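Local coordinates for protein hydrazine synthase subunit alpha (Candidatus Kuenenia stuttgartiensis, PDB 5C2V) that forms, as part of the hydrazine synthase complex, hydrazine by condensing ammonia with hydroxylamine made in the gamma subunit, and carries two c-type hemes, at residues 536-539 with 540-543; 719-722 with 723-726; 743-746 with 747-750. All coordinates share one frame; numbering follows the deposited sequence.

In the fold
Contact 1 is wholly buried in the middle domain, on the strand that runs up to the pentacoordinated heme, and its chemistry is a pair of linked hydroxyls and a glutamine amide bound to a backbone oxygen. Contacts 2 and 3 lie about 9 Å apart, centre to centre, beside the bis-histidine heme of the C-terminal domain. Contact 2 is the mostly buried end of helix 717-722, ruled by charge and helix capping; contact 3 is a partly exposed turn of metal ligation and aromatic packing. E724 joins these two by accepting a hydrogen bond from the backbone N of H745. Contacts 1 and 2 meet more lightly, where M537 SD packs on V719 CG1.

Contact 1. Residues 536-539 with 540-543; sequences GMSV and QTAL. With HEC (heme c), chain B.
The hydroxyls of S538 and T541 face each other across a bend in the chain, with S538 OG and T541 OG1 3.1 Å apart in a hydrogen bond whose donor may be either residue. S538 holds its OG opposite the backbone N (chi1 175°), which sends the oxygen forward along the chain. T541 places OG1 beside its own backbone N and leaves the methyl CG2 on another side of CB, so that oxygen rather than carbon meets the serine. T541 OG1 is gripped further by the hydroxyl of S711 and, weakly, by the amide of Q530, a network that would fix the rotation of the threonine in this buried place.

Residues three apart on a regular strand would point to opposite sides. Here strand 538-541 is interrupted at V539, whose psi of -41° is far from extended, and the corner brings the two hydroxyls together. The strand forms a beta hairpin with strand 527-532, backbone bonds pairing V539 with I531 and A542 with M529, in an antiparallel sheet that also holds strands 461-467 and 503-510; T541 has a further backbone bond to P447.

Q540 turns the other way from the hydroxyl pair. Its extended side chain carries the amide out to the heme, where Q540 NE2 donates to the backbone O of H448 and lies 3.5 Å from the heme methyl CMD. Beyond it the chain follows the cofactor. A542 CB sits over the porphyrin face, 3.5 Å from the heme atom C1D, and L543 CB packs against a propionate, 3.4 Å from heme O1D. This is the heme bound covalently through C556 and C559, with Y564 as its axial ligand.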
loop_
_atom_site.group_PDB
_atom_site.type_symbol
_atom_site.label_atom_id
_atom_site.label_comp_id
_atom_site.label_asym_id
_atom_site.label_seq_id
_atom_site.Cartn_x
_atom_site.Cartn_y
_atom_site.Cartn_z
ATOM N N GLY D 536 -2.126 -19.696 24.347
ATOM C CA GLY D 536 -1.977 -20.594 23.214
ATOM C C GLY D 536 -2.388 -20.007 21.876
ATOM O O GLY D 536 -2.720 -20.743 20.948
ATOM N N MET D 537 -2.364 -18.683 21.772
ATOM C CA MET D 537 -2.781 -18.007 20.547
ATOM C C MET D 537 -1.599 -17.357 19.834
ATOM O O MET D 537 -0.632 -16.941 20.473
ATOM C CB MET D 537 -3.852 -16.959 20.859
ATOM C CG MET D 537 -5.087 -17.528 21.540
ATOM S SD MET D 537 -6.332 -16.281 21.915
ATOM C CE MET D 537 -5.417 -15.216 23.026
ATOM N N SER D 538 -1.680 -17.265 18.510
ATOM C CA SER D 538 -0.576 -16.731 17.722
ATOM C C SER D 538 -0.488 -15.210 17.814
ATOM O O SER D 538 -1.420 -14.497 17.442
ATOM C CB SER D 538 -0.716 -17.153 16.258
ATOM O OG SER D 538 0.280 -16.546 15.453
ATOM N N VAL D 539 0.646 -14.724 18.310
ATOM C CA VAL D 539 0.923 -13.294 18.361
ATOM C C VAL D 539 1.433 -12.810 17.008
ATOM O O VAL D 539 1.062 -11.736 16.534
ATOM C CB VAL D 539 1.956 -12.959 19.457
ATOM C CG1 VAL D 539 2.239 -11.464 19.487
ATOM C CG2 VAL D 539 1.457 -13.435 20.813
ATOM N N GLN D 540 2.290 -13.618 16.392
ATOM C CA GLN D 540 2.858 -13.293 15.091
ATOM C C GLN D 540 3.010 -14.557 14.252
ATOM O O GLN D 540 3.421 -15.604 14.756
ATOM C CB GLN D 540 4.208 -12.592 15.259
ATOM C CG GLN D 540 4.788 -12.001 13.984
ATOM C CD GLN D 540 6.022 -11.157 14.251
ATOM O OE1 GLN D 540 6.453 -11.012 15.395
ATOM N NE2 GLN D 540 6.596 -10.593 13.193
ATOM N N THR D 541 2.677 -14.455 12.972
ATOM C CA THR D 541 2.755 -15.595 12.071
ATOM C C THR D 541 3.822 -15.358 11.013
ATOM O O THR D 541 3.911 -14.271 10.444
ATOM C CB THR D 541 1.397 -15.865 11.384
ATOM O OG1 THR D 541 0.389 -16.076 12.380
ATOM C CG2 THR D 541 1.479 -17.093 10.487
ATOM N N ALA D 542 4.631 -16.376 10.747
ATOM C CA ALA D 542 5.618 -16.273 9.687
ATOM C C ALA D 542 4.975 -16.772 8.410
ATOM O O ALA D 542 4.722 -17.967 8.258
ATOM C CB ALA D 542 6.861 -17.079 10.019
ATOM N N LEU D 543 4.720 -15.856 7.482
ATOM C CA LEU D 543 4.007 -16.220 6.271
ATOM C C LEU D 543 4.998 -16.382 5.136
ATOM O O LEU D 543 5.506 -15.407 4.579
ATOM C CB LEU D 543 2.949 -15.169 5.931
ATOM C CG LEU D 543 1.775 -15.090 6.910
ATOM C CD1 LEU D 543 0.873 -13.913 6.578
ATOM C CD2 LEU D 543 0.981 -16.391 6.913
HETATM FE FE HEC B . 10.962 -16.039 9.280
HETATM C CHA HEC B . 9.689 -14.384 6.530
HETATM C CHB HEC B . 13.066 -17.800 7.224
HETATM C CHC HEC B . 11.963 -17.986 11.951
HETATM C CHD HEC B . 8.708 -14.448 11.316
HETATM N NA HEC B . 11.313 -16.080 7.260
HETATM C C1A HEC B . 10.671 -15.320 6.302
HETATM C C2A HEC B . 11.210 -15.676 5.008
HETATM C C3A HEC B . 12.139 -16.619 5.193
HETATM C C4A HEC B . 12.225 -16.893 6.615
HETATM C CMA HEC B . 12.979 -17.300 4.092
HETATM C CAA HEC B . 10.770 -15.068 3.659
HETATM C CBA HEC B . 11.753 -13.984 3.229
HETATM C CGA HEC B . 11.678 -12.793 4.151
HETATM O O1A HEC B . 12.748 -12.326 4.619
HETATM O O2A HEC B . 10.550 -12.311 4.425
HETATM N NB HEC B . 12.185 -17.708 9.521
HETATM C C1B HEC B . 13.135 -18.055 8.577
HETATM C C2B HEC B . 14.219 -18.725 9.265
HETATM C C3B HEC B . 13.920 -18.786 10.564
HETATM C C4B HEC B . 12.633 -18.144 10.756
HETATM C CMB HEC B . 15.498 -19.287 8.607
HETATM C CAB HEC B . 14.811 -19.420 11.656
HETATM C CBB HEC B . 14.114 -20.667 12.243
HETATM N NC HEC B . 10.472 -16.155 11.283
HETATM C C1C HEC B . 10.931 -17.101 12.179
HETATM C C2C HEC B . 10.215 -16.923 13.426
HETATM C C3C HEC B . 9.249 -16.025 13.215
HETATM C C4C HEC B . 9.434 -15.472 11.886
HETATM C CMC HEC B . 10.315 -17.855 14.654
HETATM C CAC HEC B . 8.206 -15.569 14.259
HETATM C CBC HEC B . 6.796 -16.002 13.800
HETATM N ND HEC B . 9.430 -14.642 8.969
HETATM C C1D HEC B . 8.645 -14.110 9.986
HETATM C C2D HEC B . 7.739 -13.134 9.427
HETATM C C3D HEC B . 8.052 -13.111 7.926
HETATM C C4D HEC B . 9.106 -14.080 7.739
HETATM C CMD HEC B . 6.691 -12.294 10.189
HETATM C CAD HEC B . 7.383 -12.253 6.833
HETATM C CBD HEC B . 5.929 -12.686 6.694
HETATM C CGD HEC B . 5.247 -11.839 5.656
HETATM O O1D HEC B . 3.998 -11.927 5.554
HETATM O O2D HEC B . 5.947 -11.074 4.941
#

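Contact 2. Residues 719-722 with 723-726; sequences VWRL and YEAE. With HEC (heme c), chain C.
R721 and E724 meet where helix 717-722 ends in a Schellman motif, with E724 as the C-prime residue at positive phi. A725 N donates to W720 O over 3.1 Å, in the carbonyl plane, while E724 N makes a weak bond to R721 O; before them, Y723 N closes a last helical bond on V719 O.

The compact side of this turn looks to the bis-histidine heme and to helix 751-762. R721 is bent at chi2 and chi3 (-49° and -54°), and this curl brings its guanidinium between a propionate and the glutamate. R721 NH1 and R721 NH2 both donate to heme O1D, at 2.6 and 2.8 Å. R721 NH2 also reaches E724 OE1 at 3.3 Å, a salt bridge nearly in the guanidinium plane that uses the syn lone pair of the acceptor. The carboxylate is turned steeply against the guanidinium, and its other oxygen, OE2, has a second salt bridge to R742. Such a row of alternating charges would be expected to stabilise the ionised propionate. On the apolar flank V719 and Y723 lie alongside each other, V719 CG1 3.5 Å from Y723 CD1.

Toward solvent the contact thins to A725 and E726. E726 is exposed, and its carboxylate leads away from the helix. The base of the residue does the touching: E726 CB comes to 3.4 Å from W720 CZ3, and E726 CA lies over the six-membered ring of W720 in a CH-pi contact, 3.8 Å from the ring centroid and 17° off its normal.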
loop_
_atom_site.group_PDB
_atom_site.type_symbol
_atom_site.label_atom_id
_atom_site.label_comp_id
_atom_site.label_asym_id
_atom_site.label_seq_id
_atom_site.Cartn_x
_atom_site.Cartn_y
_atom_site.Cartn_z
ATOM N N VAL D 719 -13.280 -14.785 19.309
ATOM C CA VAL D 719 -12.408 -15.251 20.377
ATOM C C VAL D 719 -12.414 -14.264 21.543
ATOM O O VAL D 719 -12.366 -14.664 22.708
ATOM C CB VAL D 719 -10.968 -15.456 19.872
ATOM C CG1 VAL D 719 -10.083 -16.000 20.977
ATOM C CG2 VAL D 719 -10.962 -16.398 18.681
ATOM N N TRP D 720 -12.479 -12.976 21.218
ATOM C CA TRP D 720 -12.610 -11.927 22.227
ATOM C C TRP D 720 -13.821 -12.176 23.117
ATOM O O TRP D 720 -13.761 -11.988 24.332
ATOM C CB TRP D 720 -12.725 -10.550 21.567
ATOM C CG TRP D 720 -11.411 -9.919 21.212
ATOM C CD1 TRP D 720 -10.378 -10.496 20.536
ATOM C CD2 TRP D 720 -11.001 -8.576 21.500
ATOM N NE1 TRP D 720 -9.344 -9.601 20.393
ATOM C CE2 TRP D 720 -9.703 -8.414 20.975
ATOM C CE3 TRP D 720 -11.603 -7.496 22.152
ATOM C CZ2 TRP D 720 -8.996 -7.218 21.085
ATOM C CZ3 TRP D 720 -10.901 -6.310 22.258
ATOM C CH2 TRP D 720 -9.612 -6.180 21.729
ATOM N N ARG D 721 -14.918 -12.607 22.503
ATOM C CA ARG D 721 -16.151 -12.870 23.236
ATOM C C ARG D 721 -16.111 -14.208 23.966
ATOM O O ARG D 721 -16.615 -14.327 25.082
ATOM C CB ARG D 721 -17.355 -12.827 22.293
ATOM C CG ARG D 721 -17.665 -11.441 21.754
ATOM C CD ARG D 721 -17.715 -10.419 22.879
ATOM N NE ARG D 721 -18.638 -10.811 23.939
ATOM C CZ ARG D 721 -19.935 -10.522 23.945
ATOM N NH1 ARG D 721 -20.466 -9.836 22.943
ATOM N NH2 ARG D 721 -20.701 -10.921 24.952
ATOM N N LEU D 722 -15.515 -15.214 23.333
ATOM C CA LEU D 722 -15.419 -16.534 23.942
ATOM C C LEU D 722 -14.530 -16.512 25.184
ATOM O O LEU D 722 -14.711 -17.319 26.094
ATOM C CB LEU D 722 -14.896 -17.558 22.932
ATOM C CG LEU D 722 -15.906 -18.007 21.873
ATOM C CD1 LEU D 722 -15.241 -18.877 20.819
ATOM C CD2 LEU D 722 -17.070 -18.742 22.521
ATOM N N TYR D 723 -13.555 -15.608 25.211
ATOM C CA TYR D 723 -12.742 -15.413 26.410
ATOM C C TYR D 723 -13.211 -14.228 27.259
ATOM O O TYR D 723 -12.707 -14.016 28.362
ATOM C CB TYR D 723 -11.273 -15.225 26.028
ATOM C CG TYR D 723 -10.588 -16.494 25.571
ATOM C CD1 TYR D 723 -10.779 -16.987 24.289
ATOM C CD2 TYR D 723 -9.744 -17.196 26.423
ATOM C CE1 TYR D 723 -10.153 -18.145 23.865
ATOM C CE2 TYR D 723 -9.113 -18.355 26.010
ATOM C CZ TYR D 723 -9.323 -18.825 24.731
ATOM O OH TYR D 723 -8.698 -19.978 24.315
ATOM N N GLU D 724 -14.188 -13.480 26.746
ATOM C CA GLU D 724 -14.725 -12.291 27.417
ATOM C C GLU D 724 -13.650 -11.339 27.948
ATOM O O GLU D 724 -13.696 -10.927 29.107
ATOM C CB GLU D 724 -15.653 -12.700 28.563
ATOM C CG GLU D 724 -16.951 -13.365 28.121
ATOM C CD GLU D 724 -17.903 -12.412 27.413
ATOM O OE1 GLU D 724 -18.904 -12.890 26.840
ATOM O OE2 GLU D 724 -17.658 -11.186 27.432
ATOM N N ALA D 725 -12.686 -10.996 27.097
ATOM C CA ALA D 725 -11.609 -10.084 27.473
ATOM C C ALA D 725 -11.008 -9.436 26.231
ATOM O O ALA D 725 -11.237 -9.905 25.116
ATOM C CB ALA D 725 -10.537 -10.819 28.263
ATOM N N GLU D 726 -10.241 -8.363 26.411
ATOM C CA GLU D 726 -9.543 -7.782 25.272
ATOM C C GLU D 726 -8.153 -8.411 25.174
ATOM O O GLU D 726 -7.270 -8.172 25.998
ATOM C CB GLU D 726 -9.476 -6.247 25.377
ATOM C CG GLU D 726 -8.837 -5.670 26.633
ATOM C CD GLU D 726 -8.777 -4.150 26.599
ATOM O OE1 GLU D 726 -8.209 -3.598 25.632
ATOM O OE2 GLU D 726 -9.291 -3.507 27.539
HETATM FE FE HEC C . -24.011 -15.773 21.601
HETATM C CHA HEC C . -23.964 -12.380 21.090
HETATM C CHB HEC C . -21.223 -16.120 19.629
HETATM C CHC HEC C . -23.977 -19.180 22.202
HETATM C CHD HEC C . -26.943 -15.530 23.382
HETATM N NA HEC C . -22.840 -14.498 20.523
HETATM C C1A HEC C . -22.953 -13.120 20.515
HETATM C C2A HEC C . -21.818 -12.586 19.789
HETATM C C3A HEC C . -21.062 -13.612 19.386
HETATM C C4A HEC C . -21.688 -14.839 19.839
HETATM C CMA HEC C . -19.750 -13.509 18.579
HETATM C CAA HEC C . -21.531 -11.092 19.530
HETATM C CBA HEC C . -22.217 -10.652 18.240
HETATM C CGA HEC C . -21.817 -9.237 17.913
HETATM O O1A HEC C . -21.866 -8.858 16.713
HETATM O O2A HEC C . -21.437 -8.489 18.849
HETATM N NB HEC C . -22.856 -17.365 20.978
HETATM C C1B HEC C . -21.682 -17.260 20.257
HETATM C C2B HEC C . -21.024 -18.552 20.283
HETATM C C3B HEC C . -21.791 -19.396 20.984
HETATM C C4B HEC C . -22.952 -18.664 21.442
HETATM C CMB HEC C . -19.684 -18.888 19.593
HETATM C CAB HEC C . -21.508 -20.884 21.292
HETATM C CBB HEC C . -20.358 -21.004 22.317
HETATM N NC HEC C . -25.226 -17.105 22.605
HETATM C C1C HEC C . -25.032 -18.468 22.723
HETATM C C2C HEC C . -26.061 -18.999 23.593
HETATM C C3C HEC C . -26.945 -18.018 23.817
HETATM C C4C HEC C . -26.395 -16.790 23.268
HETATM C CMC HEC C . -26.283 -20.508 23.841
HETATM C CAC HEC C . -28.257 -18.125 24.632
HETATM C CBC HEC C . -27.966 -18.447 26.116
HETATM N ND HEC C . -25.271 -14.183 22.139
HETATM C C1D HEC C . -26.417 -14.342 22.917
HETATM C C2D HEC C . -26.986 -13.038 23.168
HETATM C C3D HEC C . -26.063 -12.031 22.468
HETATM C C4D HEC C . -25.025 -12.840 21.846
HETATM C CMD HEC C . -28.257 -12.723 23.986
HETATM C CAD HEC C . -26.284 -10.494 22.453
HETATM C CBD HEC C . -25.008 -9.658 22.558
HETATM C CGD HEC C . -24.188 -10.024 23.768
HETATM O O1D HEC C . -22.964 -9.734 23.762
HETATM O O2D HEC C . -24.746 -10.600 24.737
#

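Contact 3. Residues 743-746 with 747-750; sequences LLHN and KFLT. With HEC (heme c), chain C.
H745 and F748 are the first and last residues of a type I beta turn that carries an axial histidine of a bis-histidine c-type heme, the arrangement of the C-terminal cytochrome c domain. H745 CB starts beside the phenyl group, 4.0 Å from F748 CD2. At H745 CG the ring begins, and F748 CE2 stands above it at 3.7 Å; the phenyl edge points at the imidazole face in a T-shaped pair, planes 79° apart. With chi1 at -77°, CG lies opposite the carbonyl carbon, and the ring is directed to the heme.

H745 ND1 then donates to L743 O two residues back, over 2.6 Å. The oxygen lies in the imidazole plane, although the donor stands 46° out of the carbonyl plane. This bond, together with the phenyl on one face, would restrain the rotation of the ring. CD2 and CE1 reach down toward the pyrrole nitrogens NB and ND, and at the tip H745 NE2 binds the heme iron at 2.1 Å, with H662 as the other axial ligand.

F748 is itself held between the heme methyl CMC over one face and L744 O over the opposite one, and L743 CD2 comes to its edge. Past the turn, L749 packs on a side arm of the heme, L749 CG lying 3.6 Å from heme CBB.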
loop_
_atom_site.group_PDB
_atom_site.type_symbol
_atom_site.label_atom_id
_atom_site.label_comp_id
_atom_site.label_asym_id
_atom_site.label_seq_id
_atom_site.Cartn_x
_atom_site.Cartn_y
_atom_site.Cartn_z
ATOM N N LEU D 743 -24.414 -10.867 27.567
ATOM C CA LEU D 743 -24.418 -12.231 28.075
ATOM C C LEU D 743 -23.006 -12.804 28.031
ATOM O O LEU D 743 -22.363 -12.798 26.982
ATOM C CB LEU D 743 -25.377 -13.101 27.261
ATOM C CG LEU D 743 -25.725 -14.474 27.834
ATOM C CD1 LEU D 743 -26.412 -14.333 29.182
ATOM C CD2 LEU D 743 -26.606 -15.231 26.863
ATOM N N LEU D 744 -22.521 -13.290 29.171
ATOM C CA LEU D 744 -21.160 -13.814 29.246
ATOM C C LEU D 744 -21.041 -15.134 28.491
ATOM O O LEU D 744 -21.743 -16.100 28.791
ATOM C CB LEU D 744 -20.737 -13.995 30.705
ATOM C CG LEU D 744 -20.609 -12.710 31.525
ATOM C CD1 LEU D 744 -20.226 -13.021 32.963
ATOM C CD2 LEU D 744 -19.595 -11.768 30.890
ATOM N N HIS D 745 -20.149 -15.162 27.505
ATOM C CA HIS D 745 -19.979 -16.328 26.643
ATOM C C HIS D 745 -18.799 -17.229 27.009
ATOM O O HIS D 745 -18.550 -18.226 26.333
ATOM C CB HIS D 745 -19.835 -15.877 25.188
ATOM C CG HIS D 745 -21.131 -15.484 24.551
ATOM N ND1 HIS D 745 -21.976 -14.543 25.099
ATOM C CD2 HIS D 745 -21.733 -15.916 23.417
ATOM C CE1 HIS D 745 -23.039 -14.408 24.328
ATOM N NE2 HIS D 745 -22.918 -15.230 23.301
ATOM N N ASN D 746 -18.072 -16.886 28.066
ATOM C CA ASN D 746 -16.823 -17.585 28.360
ATOM C C ASN D 746 -17.011 -18.982 28.955
ATOM O O ASN D 746 -16.114 -19.821 28.867
ATOM C CB ASN D 746 -15.950 -16.735 29.291
ATOM C CG ASN D 746 -16.602 -16.470 30.632
ATOM O OD1 ASN D 746 -17.826 -16.472 30.753
ATOM N ND2 ASN D 746 -15.782 -16.233 31.649
ATOM N N LYS D 747 -18.162 -19.227 29.570
ATOM C CA LYS D 747 -18.421 -20.521 30.196
ATOM C C LYS D 747 -19.270 -21.482 29.354
ATOM O O LYS D 747 -19.609 -22.575 29.811
ATOM C CB LYS D 747 -19.057 -20.304 31.569
ATOM C CG LYS D 747 -18.115 -19.569 32.510
ATOM C CD LYS D 747 -18.608 -19.520 33.939
ATOM C CE LYS D 747 -17.570 -18.840 34.821
ATOM N NZ LYS D 747 -17.990 -18.754 36.245
ATOM N N PHE D 748 -19.618 -21.079 28.135
ATOM C CA PHE D 748 -20.420 -21.926 27.251
ATOM C C PHE D 748 -19.656 -23.145 26.736
ATOM O O PHE D 748 -20.245 -24.201 26.506
ATOM C CB PHE D 748 -20.940 -21.116 26.060
ATOM C CG PHE D 748 -22.086 -20.209 26.397
ATOM C CD1 PHE D 748 -23.023 -20.579 27.347
ATOM C CD2 PHE D 748 -22.230 -18.988 25.761
ATOM C CE1 PHE D 748 -24.081 -19.747 27.660
ATOM C CE2 PHE D 748 -23.285 -18.150 26.069
ATOM C CZ PHE D 748 -24.212 -18.530 27.020
ATOM N N LEU D 749 -18.349 -22.993 26.555
ATOM C CA LEU D 749 -17.526 -24.054 25.983
ATOM C C LEU D 749 -16.511 -24.589 26.982
ATOM O O LEU D 749 -16.124 -23.892 27.920
ATOM C CB LEU D 749 -16.789 -23.552 24.739
ATOM C CG LEU D 749 -17.615 -23.047 23.557
ATOM C CD1 LEU D 749 -16.703 -22.559 22.442
ATOM C CD2 LEU D 749 -18.537 -24.139 23.052
ATOM N N THR D 750 -16.080 -25.830 26.777
ATOM C CA THR D 750 -14.952 -26.361 27.528
ATOM C C THR D 750 -13.673 -25.800 26.916
ATOM O O THR D 750 -13.725 -25.082 25.918
ATOM C CB THR D 750 -14.916 -27.902 27.511
ATOM O OG1 THR D 750 -14.722 -28.365 26.169
ATOM C CG2 THR D 750 -16.216 -28.474 28.060
HETATM FE FE HEC C . -24.011 -15.773 21.601
HETATM C CHA HEC C . -23.964 -12.380 21.090
HETATM C CHB HEC C . -21.223 -16.120 19.629
HETATM C CHC HEC C . -23.977 -19.180 22.202
HETATM C CHD HEC C . -26.943 -15.530 23.382
HETATM N NA HEC C . -22.840 -14.498 20.523
HETATM C C1A HEC C . -22.953 -13.120 20.515
HETATM C C2A HEC C . -21.818 -12.586 19.789
HETATM C C3A HEC C . -21.062 -13.612 19.386
HETATM C C4A HEC C . -21.688 -14.839 19.839
HETATM C CMA HEC C . -19.750 -13.509 18.579
HETATM C CAA HEC C . -21.531 -11.092 19.530
HETATM C CBA HEC C . -22.217 -10.652 18.240
HETATM C CGA HEC C . -21.817 -9.237 17.913
HETATM O O1A HEC C . -21.866 -8.858 16.713
HETATM O O2A HEC C . -21.437 -8.489 18.849
HETATM N NB HEC C . -22.856 -17.365 20.978
HETATM C C1B HEC C . -21.682 -17.260 20.257
HETATM C C2B HEC C . -21.024 -18.552 20.283
HETATM C C3B HEC C . -21.791 -19.396 20.984
HETATM C C4B HEC C . -22.952 -18.664 21.442
HETATM C CMB HEC C . -19.684 -18.888 19.593
HETATM C CAB HEC C . -21.508 -20.884 21.292
HETATM C CBB HEC C . -20.358 -21.004 22.317
HETATM N NC HEC C . -25.226 -17.105 22.605
HETATM C C1C HEC C . -25.032 -18.468 22.723
HETATM C C2C HEC C . -26.061 -18.999 23.593
HETATM C C3C HEC C . -26.945 -18.018 23.817
HETATM C C4C HEC C . -26.395 -16.790 23.268
HETATM C CMC HEC C . -26.283 -20.508 23.841
HETATM C CAC HEC C . -28.257 -18.125 24.632
HETATM C CBC HEC C . -27.966 -18.447 26.116
HETATM N ND HEC C . -25.271 -14.183 22.139
HETATM C C1D HEC C . -26.417 -14.342 22.917
HETATM C C2D HEC C . -26.986 -13.038 23.168
HETATM C C3D HEC C . -26.063 -12.031 22.468
HETATM C C4D HEC C . -25.025 -12.840 21.846
HETATM C CMD HEC C . -28.257 -12.723 23.986
HETATM C CAD HEC C . -26.284 -10.494 22.453
HETATM C CBD HEC C . -25.008 -9.658 22.558
HETATM C CGD HEC C . -24.188 -10.024 23.768
HETATM O O1D HEC C . -22.964 -9.734 23.762
HETATM O O2D HEC C . -24.746 -10.600 24.737
#